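Local coordinates for ABC transporter, substrate binding protein (Polyamine) (Agrobacterium tumefaciens, PDB 4EUO), which serves as a periplasmic solute-binding protein that binds gamma-aminobutyrate (GABA) and probably delivers it to an ABC transporter for import, at residues F103-N108 and K117-L122; G130-Y135 and A194-V199. One frame throughout, in Å; residues are numbered along the deposited sequence.

Overall arrangement
Both contacts are largely buried, lie on the same side of the chain's centre with their own centres about 8 Å apart, and meet on one sheet, in which strands 96-107 and 196-200 are neighbours. Interaction 1 lays the short helix 119-122 over strand 96-107 through apolar packing, I105 against the W119 ring and the backbone of the turn before the helix, without a hydrogen bond between the segments; its polar bonds lie inside the helix cap, nearer the surface. Interaction 2 is strand against strand, so backbone hydrogen bonds carry it, with a guanidinium and a phenyl ring beside them. The two are joined directly: N108 N probably bonds P195 O, L122 O probably accepts from R132 NE, and W119 packs on S198.

Interaction 1 of 2, residues F103-N108 and K117-L122; sequences FVIGCN and KSWADL
D121 OD2 is gripped by two backbone amides, K117 N at 2.9 Å and S118 N at 3.0 Å, and so fixes the turn whose carbonyls pack against I105. The two donors arrive differently: K117 N takes the anti lone pair, whereas S118 N comes from above the carboxylate plane. In return D121 N donates to S118 OG (2.9 Å), and the short side chains of serine and aspartate suit these reciprocal bonds. Amides at a helix start would be expected to favour the charged carboxylate.

Across the contact, I105 does most of the touching. Its CG1 stands beside the backbone N, anti to the carbonyl carbon (chi1 -56°), which aims the longer branch at the helix. CG1 lies over one face of the W119 indole in a CH-pi contact, 3.8 Å from the centroid of the six-membered ring, while CD1 reaches on to S118 C at 3.3 Å. Isoleucine suits the place: its CG1-CD1 arm is long enough to cover the ring face and still touch the turn. F103 O approaches the ring differently, at its edge and in its plane, 3.9 Å from W119 CZ2. Although buried, W119 NE1 is satisfied by Q220 O. L122 CD2 adds a looser touch at 4.5 Å from I105 CG1. The C107-C115 disulfide ties down the intervening loop, and S118 with D121 forms a capping box at the start of helix 119-122.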
ATOM      1  N   PHE A 103       5.311  -3.952   3.827  1.00  7.96           N
ATOM      2  CA  PHE A 103       6.088  -3.016   4.609  1.00  7.55           C
ATOM      3  C   PHE A 103       7.398  -3.750   4.931  1.00  8.29           C
ATOM      4  O   PHE A 103       7.366  -4.890   5.414  1.00  8.59           O
ATOM      5  CB  PHE A 103       5.409  -2.631   5.911  1.00  8.96           C
ATOM      6  CG  PHE A 103       4.228  -1.746   5.672  1.00  8.20           C
ATOM      7  CD1 PHE A 103       4.400  -0.392   5.407  1.00  9.28           C
ATOM      8  CD2 PHE A 103       2.948  -2.260   5.701  1.00  8.13           C
ATOM      9  CE1 PHE A 103       3.286   0.428   5.160  1.00  9.72           C
ATOM     10  CE2 PHE A 103       1.851  -1.444   5.450  1.00  9.91           C
ATOM     11  CZ  PHE A 103       2.024  -0.095   5.213  1.00  8.89           C
ATOM     12  N   VAL A 104       8.512  -3.115   4.629  1.00  8.19           N
ATOM     13  CA  VAL A 104       9.860  -3.641   4.841  1.00  7.67           C
ATOM     14  C   VAL A 104      10.678  -2.637   5.591  1.00  8.71           C
ATOM     15  O   VAL A 104      10.300  -1.461   5.735  1.00  8.51           O
ATOM     16  CB  VAL A 104      10.529  -3.942   3.481  1.00  9.09           C
ATOM     17  CG1 VAL A 104       9.754  -5.024   2.728  1.00  9.67           C
ATOM     18  CG2 VAL A 104      10.626  -2.673   2.622  1.00  9.44           C
ATOM     19  N   ILE A 105      11.862  -3.081   6.043  1.00  8.39           N
ATOM     20  CA  ILE A 105      12.743  -2.168   6.751  1.00  8.55           C
ATOM     21  C   ILE A 105      13.744  -1.628   5.751  1.00  9.37           C
ATOM     22  O   ILE A 105      14.712  -2.323   5.380  1.00 10.23           O
ATOM     23  CB  ILE A 105      13.414  -2.844   7.960  1.00 10.82           C
ATOM     24  CG1 ILE A 105      12.337  -3.426   8.902  1.00 10.90           C
ATOM     25  CG2 ILE A 105      14.288  -1.823   8.697  1.00 13.26           C
ATOM     26  CD1 ILE A 105      12.909  -4.272  10.071  1.00 14.77           C
ATOM     27  N   GLY A 106      13.476  -0.414   5.268  1.00  9.06           N
ATOM     28  CA  GLY A 106      14.378   0.254   4.329  1.00  9.62           C
ATOM     29  C   GLY A 106      15.472   0.973   5.079  1.00 11.48           C
ATOM     30  O   GLY A 106      15.273   1.419   6.219  1.00 10.92           O
ATOM     31  N   CYS A 107      16.661   1.079   4.429  1.00 10.66           N
ATOM     32  CA  CYS A 107      17.781   1.659   5.109  1.00 10.72           C
ATOM     33  C   CYS A 107      18.737   2.369   4.169  1.00 12.16           C
ATOM     34  O   CYS A 107      19.183   1.792   3.182  1.00 12.50           O
ATOM     35  CB  CYS A 107      18.496   0.569   5.903  1.00 11.09           C
ATOM     36  SG  CYS A 107      19.935   1.158   6.826  1.00 13.72           S
ATOM     37  N   ASN A 108      19.135   3.580   4.553  1.00 12.70           N
ATOM     38  CA  ASN A 108      20.181   4.331   3.839  1.00 11.83           C
ATOM     39  C   ASN A 108      21.496   3.811   4.481  1.00 14.45           C
ATOM     40  O   ASN A 108      22.008   4.346   5.487  1.00 13.57           O
ATOM     41  CB  ASN A 108      19.973   5.818   4.098  1.00 13.61           C
ATOM     42  CG  ASN A 108      21.005   6.712   3.449  1.00 14.87           C
ATOM     43  OD1 ASN A 108      22.148   6.302   3.232  1.00 15.90           O
ATOM     44  ND2 ASN A 108      20.620   7.926   3.126  1.00 13.60           N
ATOM     45  N   LYS A 117      17.819  -5.030  10.953  1.00 10.79           N
ATOM     46  CA  LYS A 117      17.420  -6.150  10.140  1.00 10.28           C
ATOM     47  C   LYS A 117      16.013  -6.585  10.556  1.00 12.03           C
ATOM     48  O   LYS A 117      15.217  -7.000   9.694  1.00 12.33           O
ATOM     49  CB  LYS A 117      18.413  -7.315  10.361  1.00 13.22           C
ATOM     50  CG  LYS A 117      18.206  -8.483   9.403  1.00 15.19           C
ATOM     51  CD  LYS A 117      19.201  -9.625   9.634  1.00 19.58           C
ATOM     52  CE  LYS A 117      19.414  -9.929  11.095  1.00 35.00           C
ATOM     53  NZ  LYS A 117      18.220 -10.528  11.739  1.00 48.10           N
ATOM     54  N   SER A 118      15.720  -6.557  11.856  1.00 10.36           N
ATOM     55  CA  SER A 118      14.443  -7.010  12.380  1.00  9.62           C
ATOM     56  C   SER A 118      13.593  -5.874  12.912  1.00 10.63           C
ATOM     57  O   SER A 118      14.103  -4.780  13.168  1.00 10.49           O
ATOM     58  CB  SER A 118      14.696  -8.029  13.483  1.00 10.94           C
ATOM     59  OG  SER A 118      15.301  -7.329  14.557  1.00 11.47           O
ATOM     60  N   TRP A 119      12.294  -6.156  13.174  1.00  9.42           N
ATOM     61  CA  TRP A 119      11.456  -5.141  13.805  1.00  9.84           C
ATOM     62  C   TRP A 119      12.017  -4.840  15.193  1.00 10.29           C
ATOM     63  O   TRP A 119      12.049  -3.684  15.606  1.00 10.73           O
ATOM     64  CB  TRP A 119       9.985  -5.596  13.905  1.00  9.12           C
ATOM     65  CG  TRP A 119       9.324  -5.783  12.588  1.00  9.27           C
ATOM     66  CD1 TRP A 119       8.838  -6.956  12.083  1.00 10.24           C
ATOM     67  CD2 TRP A 119       9.182  -4.798  11.546  1.00  8.76           C
ATOM     68  NE1 TRP A 119       8.357  -6.762  10.805  1.00  9.03           N
ATOM     69  CE2 TRP A 119       8.593  -5.450  10.438  1.00  9.17           C
ATOM     70  CE3 TRP A 119       9.513  -3.439  11.437  1.00 10.30           C
ATOM     71  CZ2 TRP A 119       8.276  -4.763   9.251  1.00  9.63           C
ATOM     72  CZ3 TRP A 119       9.243  -2.779  10.241  1.00 10.54           C
ATOM     73  CH2 TRP A 119       8.627  -3.435   9.173  1.00 11.06           C
ATOM     74  N   ALA A 120      12.525  -5.895  15.890  1.00 10.36           N
ATOM     75  CA  ALA A 120      13.148  -5.639  17.195  1.00 10.35           C
ATOM     76  C   ALA A 120      14.312  -4.651  17.065  1.00 11.21           C
ATOM     77  O   ALA A 120      14.395  -3.718  17.872  1.00 12.06           O
ATOM     78  CB  ALA A 120      13.653  -6.951  17.795  1.00 12.56           C
ATOM     79  N   ASP A 121      15.159  -4.798  16.036  1.00 10.32           N
ATOM     80  CA  ASP A 121      16.257  -3.850  15.837  1.00 10.67           C
ATOM     81  C   ASP A 121      15.729  -2.435  15.618  1.00 12.44           C
ATOM     82  O   ASP A 121      16.258  -1.458  16.167  1.00 12.18           O
ATOM     83  CB  ASP A 121      17.090  -4.225  14.609  1.00 11.20           C
ATOM     84  CG  ASP A 121      17.834  -5.550  14.668  1.00 11.74           C
ATOM     85  OD1 ASP A 121      18.073  -6.055  15.803  1.00 13.08           O
ATOM     86  OD2 ASP A 121      18.174  -6.071  13.595  1.00 12.52           O
ATOM     87  N   LEU A 122      14.659  -2.328  14.778  1.00 11.11           N
ATOM     88  CA  LEU A 122      14.131  -1.003  14.454  1.00 10.69           C
ATOM     89  C   LEU A 122      13.582  -0.317  15.698  1.00 11.62           C
ATOM     90  O   LEU A 122      13.580   0.923  15.767  1.00 11.77           O
ATOM     91  CB  LEU A 122      13.034  -1.168  13.375  1.00 10.69           C
ATOM     92  CG  LEU A 122      12.479   0.126  12.809  1.00 12.32           C
ATOM     93  CD1 LEU A 122      13.580   0.993  12.167  1.00 12.73           C
ATOM     94  CD2 LEU A 122      11.394  -0.144  11.822  1.00 11.95           C
TER

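Interaction 2 of 2, residues G130-Y135 and A194-V199; sequences GKRTFY and APFGSV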
ATOM      1  N   GLY A 130      19.100   7.093  16.623  1.00 14.98           N
ATOM      2  CA  GLY A 130      18.626   8.132  15.734  1.00 14.29           C
ATOM      3  C   GLY A 130      17.172   8.054  15.347  1.00 14.59           C
ATOM      4  O   GLY A 130      16.380   7.342  15.967  1.00 13.98           O
ATOM      5  N   LYS A 131      16.835   8.826  14.325  1.00 13.46           N
ATOM      6  CA  LYS A 131      15.444   8.876  13.892  0.50 12.54           C
ATOM      7  C   LYS A 131      15.086   7.705  13.007  1.00 14.06           C
ATOM      8  O   LYS A 131      15.913   7.203  12.263  1.00 13.19           O
ATOM      9  CB  LYS A 131      15.081  10.211  13.213  0.50 12.79           C
ATOM     10  CG  LYS A 131      15.302  11.475  14.058  0.50 13.30           C
ATOM     11  CD  LYS A 131      14.529  11.484  15.385  0.50 15.59           C
ATOM     12  CE  LYS A 131      14.733  12.762  16.174  0.50 16.38           C
ATOM     13  NZ  LYS A 131      16.173  13.028  16.451  0.50 24.70           N
ATOM     14  N   ARG A 132      13.848   7.253  13.145  1.00 11.35           N
ATOM     15  CA  ARG A 132      13.304   6.165  12.338  1.00 10.83           C
ATOM     16  C   ARG A 132      11.956   6.622  11.846  1.00 11.01           C
ATOM     17  O   ARG A 132      11.305   7.431  12.499  1.00 11.21           O
ATOM     18  CB  ARG A 132      13.214   4.831  13.092  1.00 11.41           C
ATOM     19  CG  ARG A 132      12.563   4.918  14.465  1.00 11.16           C
ATOM     20  CD  ARG A 132      13.628   5.005  15.580  1.00 12.37           C
ATOM     21  NE  ARG A 132      14.303   3.712  15.756  1.00 11.48           N
ATOM     22  CZ  ARG A 132      15.601   3.545  16.015  1.00 13.44           C
ATOM     23  NH1 ARG A 132      16.415   4.606  16.131  1.00 14.31           N
ATOM     24  NH2 ARG A 132      16.096   2.323  16.188  1.00 12.92           N
ATOM     25  N   THR A 133      11.537   6.095  10.694  1.00  9.70           N
ATOM     26  CA  THR A 133      10.284   6.566  10.090  1.00  9.01           C
ATOM     27  C   THR A 133       9.235   5.482   9.946  1.00 10.28           C
ATOM     28  O   THR A 133       9.533   4.316   9.641  1.00 10.00           O
ATOM     29  CB  THR A 133      10.598   7.324   8.773  1.00  9.98           C
ATOM     30  OG1 THR A 133       9.391   7.909   8.294  1.00  9.83           O
ATOM     31  CG2 THR A 133      11.156   6.464   7.671  1.00 10.67           C
ATOM     32  N   PHE A 134       8.000   5.887  10.181  1.00  8.56           N
ATOM     33  CA  PHE A 134       6.821   5.012  10.113  1.00  7.67           C
ATOM     34  C   PHE A 134       5.699   5.787   9.463  1.00  9.26           C
ATOM     35  O   PHE A 134       5.667   7.034   9.543  1.00  9.13           O
ATOM     36  CB  PHE A 134       6.370   4.629  11.523  1.00  9.63           C
ATOM     37  CG  PHE A 134       7.309   3.682  12.223  1.00  9.99           C
ATOM     38  CD1 PHE A 134       7.263   2.311  11.973  1.00 10.75           C
ATOM     39  CD2 PHE A 134       8.227   4.151  13.151  1.00 11.23           C
ATOM     40  CE1 PHE A 134       8.118   1.427  12.646  1.00 11.69           C
ATOM     41  CE2 PHE A 134       9.123   3.269  13.773  1.00 12.14           C
ATOM     42  CZ  PHE A 134       9.043   1.917  13.542  1.00 11.30           C
ATOM     43  N   TYR A 135       4.728   5.043   8.922  1.00  7.82           N
ATOM     44  CA  TYR A 135       3.559   5.625   8.256  1.00  7.64           C
ATOM     45  C   TYR A 135       2.696   6.376   9.246  1.00  9.22           C
ATOM     46  O   TYR A 135       2.340   5.865  10.312  1.00  9.10           O
ATOM     47  CB  TYR A 135       2.794   4.482   7.615  1.00  8.74           C
ATOM     48  CG  TYR A 135       1.643   4.813   6.699  1.00  9.22           C
ATOM     49  CD1 TYR A 135       1.689   5.918   5.857  1.00  9.70           C
ATOM     50  CD2 TYR A 135       0.581   3.924   6.553  1.00  9.82           C
ATOM     51  CE1 TYR A 135       0.681   6.156   4.927  1.00  9.26           C
ATOM     52  CE2 TYR A 135      -0.419   4.142   5.611  1.00  9.92           C
ATOM     53  CZ  TYR A 135      -0.338   5.238   4.785  1.00  9.13           C
ATOM     54  OH  TYR A 135      -1.316   5.440   3.845  1.00 11.37           O
ATOM     55  N   ALA A 194      15.706  10.391   8.394  1.00 12.27           N
ATOM     56  CA  ALA A 194      15.292   9.189   9.141  1.00 11.79           C
ATOM     57  C   ALA A 194      15.794   8.068   8.289  1.00 12.87           C
ATOM     58  O   ALA A 194      15.143   7.637   7.338  1.00 12.45           O
ATOM     59  CB  ALA A 194      13.793   9.126   9.324  1.00 12.49           C
ATOM     60  N   PRO A 195      17.046   7.648   8.536  1.00 10.81           N
ATOM     61  CA  PRO A 195      17.721   6.753   7.596  1.00 11.02           C
ATOM     62  C   PRO A 195      17.235   5.321   7.524  1.00 12.05           C
ATOM     63  O   PRO A 195      17.671   4.559   6.664  1.00 12.38           O
ATOM     64  CB  PRO A 195      19.187   6.830   8.024  1.00 13.28           C
ATOM     65  CG  PRO A 195      19.095   7.091   9.495  1.00 15.87           C
ATOM     66  CD  PRO A 195      17.946   8.071   9.625  1.00 12.21           C
ATOM     67  N   PHE A 196      16.310   4.954   8.402  1.00 10.41           N
ATOM     68  CA  PHE A 196      15.698   3.639   8.324  1.00  9.85           C
ATOM     69  C   PHE A 196      14.279   3.722   8.843  1.00 11.25           C
ATOM     70  O   PHE A 196      13.929   4.653   9.565  1.00 10.39           O
ATOM     71  CB  PHE A 196      16.536   2.522   9.000  1.00 11.26           C
ATOM     72  CG  PHE A 196      17.167   2.903  10.320  1.00 11.04           C
ATOM     73  CD1 PHE A 196      16.387   3.139  11.443  1.00 14.45           C
ATOM     74  CD2 PHE A 196      18.547   3.027  10.439  1.00 12.79           C
ATOM     75  CE1 PHE A 196      16.972   3.501  12.667  1.00 15.23           C
ATOM     76  CE2 PHE A 196      19.131   3.358  11.676  1.00 14.97           C
ATOM     77  CZ  PHE A 196      18.342   3.590  12.773  1.00 14.03           C
ATOM     78  N   GLY A 197      13.460   2.775   8.428  1.00  9.82           N
ATOM     79  CA  GLY A 197      12.083   2.758   8.857  1.00  9.41           C
ATOM     80  C   GLY A 197      11.296   1.711   8.132  1.00  9.46           C
ATOM     81  O   GLY A 197      11.840   0.964   7.309  1.00  9.80           O
ATOM     82  N   SER A 198      10.012   1.683   8.458  1.00  8.81           N
ATOM     83  CA  SER A 198       9.060   0.747   7.843  1.00  8.22           C
ATOM     84  C   SER A 198       8.399   1.442   6.663  1.00  9.40           C
ATOM     85  O   SER A 198       7.683   2.427   6.860  1.00  8.75           O
ATOM     86  CB  SER A 198       8.015   0.326   8.847  1.00  9.49           C
ATOM     87  OG  SER A 198       7.096  -0.508   8.153  1.00 10.11           O
ATOM     88  N   VAL A 199       8.665   0.973   5.457  1.00  7.98           N
ATOM     89  CA  VAL A 199       8.254   1.655   4.242  1.00  8.27           C
ATOM     90  C   VAL A 199       7.644   0.692   3.245  1.00  9.46           C
ATOM     91  O   VAL A 199       7.854  -0.527   3.319  1.00  9.16           O
ATOM     92  CB  VAL A 199       9.486   2.366   3.579  1.00 10.09           C
ATOM     93  CG1 VAL A 199      10.046   3.448   4.515  1.00 10.67           C
ATOM     94  CG2 VAL A 199      10.585   1.355   3.263  1.00 10.84           C
TER
HETATM   95  O   HOH W   1       5.332   2.356   8.551  1.00  8.75           O
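R132 and F196 run side by side, pointing the same way, with guanidinium and phenyl planes 80° apart. The ring presents its edge: F196 CE1 sits over the centre of one guanidinium face, 3.6 Å from R132 CZ. R132 bends at chi2 and chi3, which folds its head back so that NH1 can bond G130 O at 2.7 Å, in the guanidinium plane but above the carbonyl plane. NH1 also bonds F128 O; arginine, with several N-H donors, suits a buried place where several carbonyls need partners.

T133 points to the other face of the sheet, where A194 CB, from the loop before strand 196-199, rests 3.7 Å from T133 CB. T133 OG1, set anti to its own amide N (chi1 -173°), bonds I177 O. F134 brings CD1 within 3.8 Å of S198 CB, its ring meeting that carbon obliquely.

Between the strands, T133 N donates to F196 O (3.0 Å) and S198 N to T133 O (2.9 Å). Glycine suits position 197 because T133 O lies just 3.1 Å from G197 CA, leaving no room for a side chain. Farther along, a water accepts from Y135 N and donates to S198 O, bridging the strands. Y135 OH hydrogen-bonds E60, a residue of the GABA pocket. Such parallel pairing belongs to the alpha/beta lobes of periplasmic binding proteins; here helix 182-190 packs on T133, linking strands 176-179 and 196-200, which flank strand 132-135, in a beta-alpha-beta crossover.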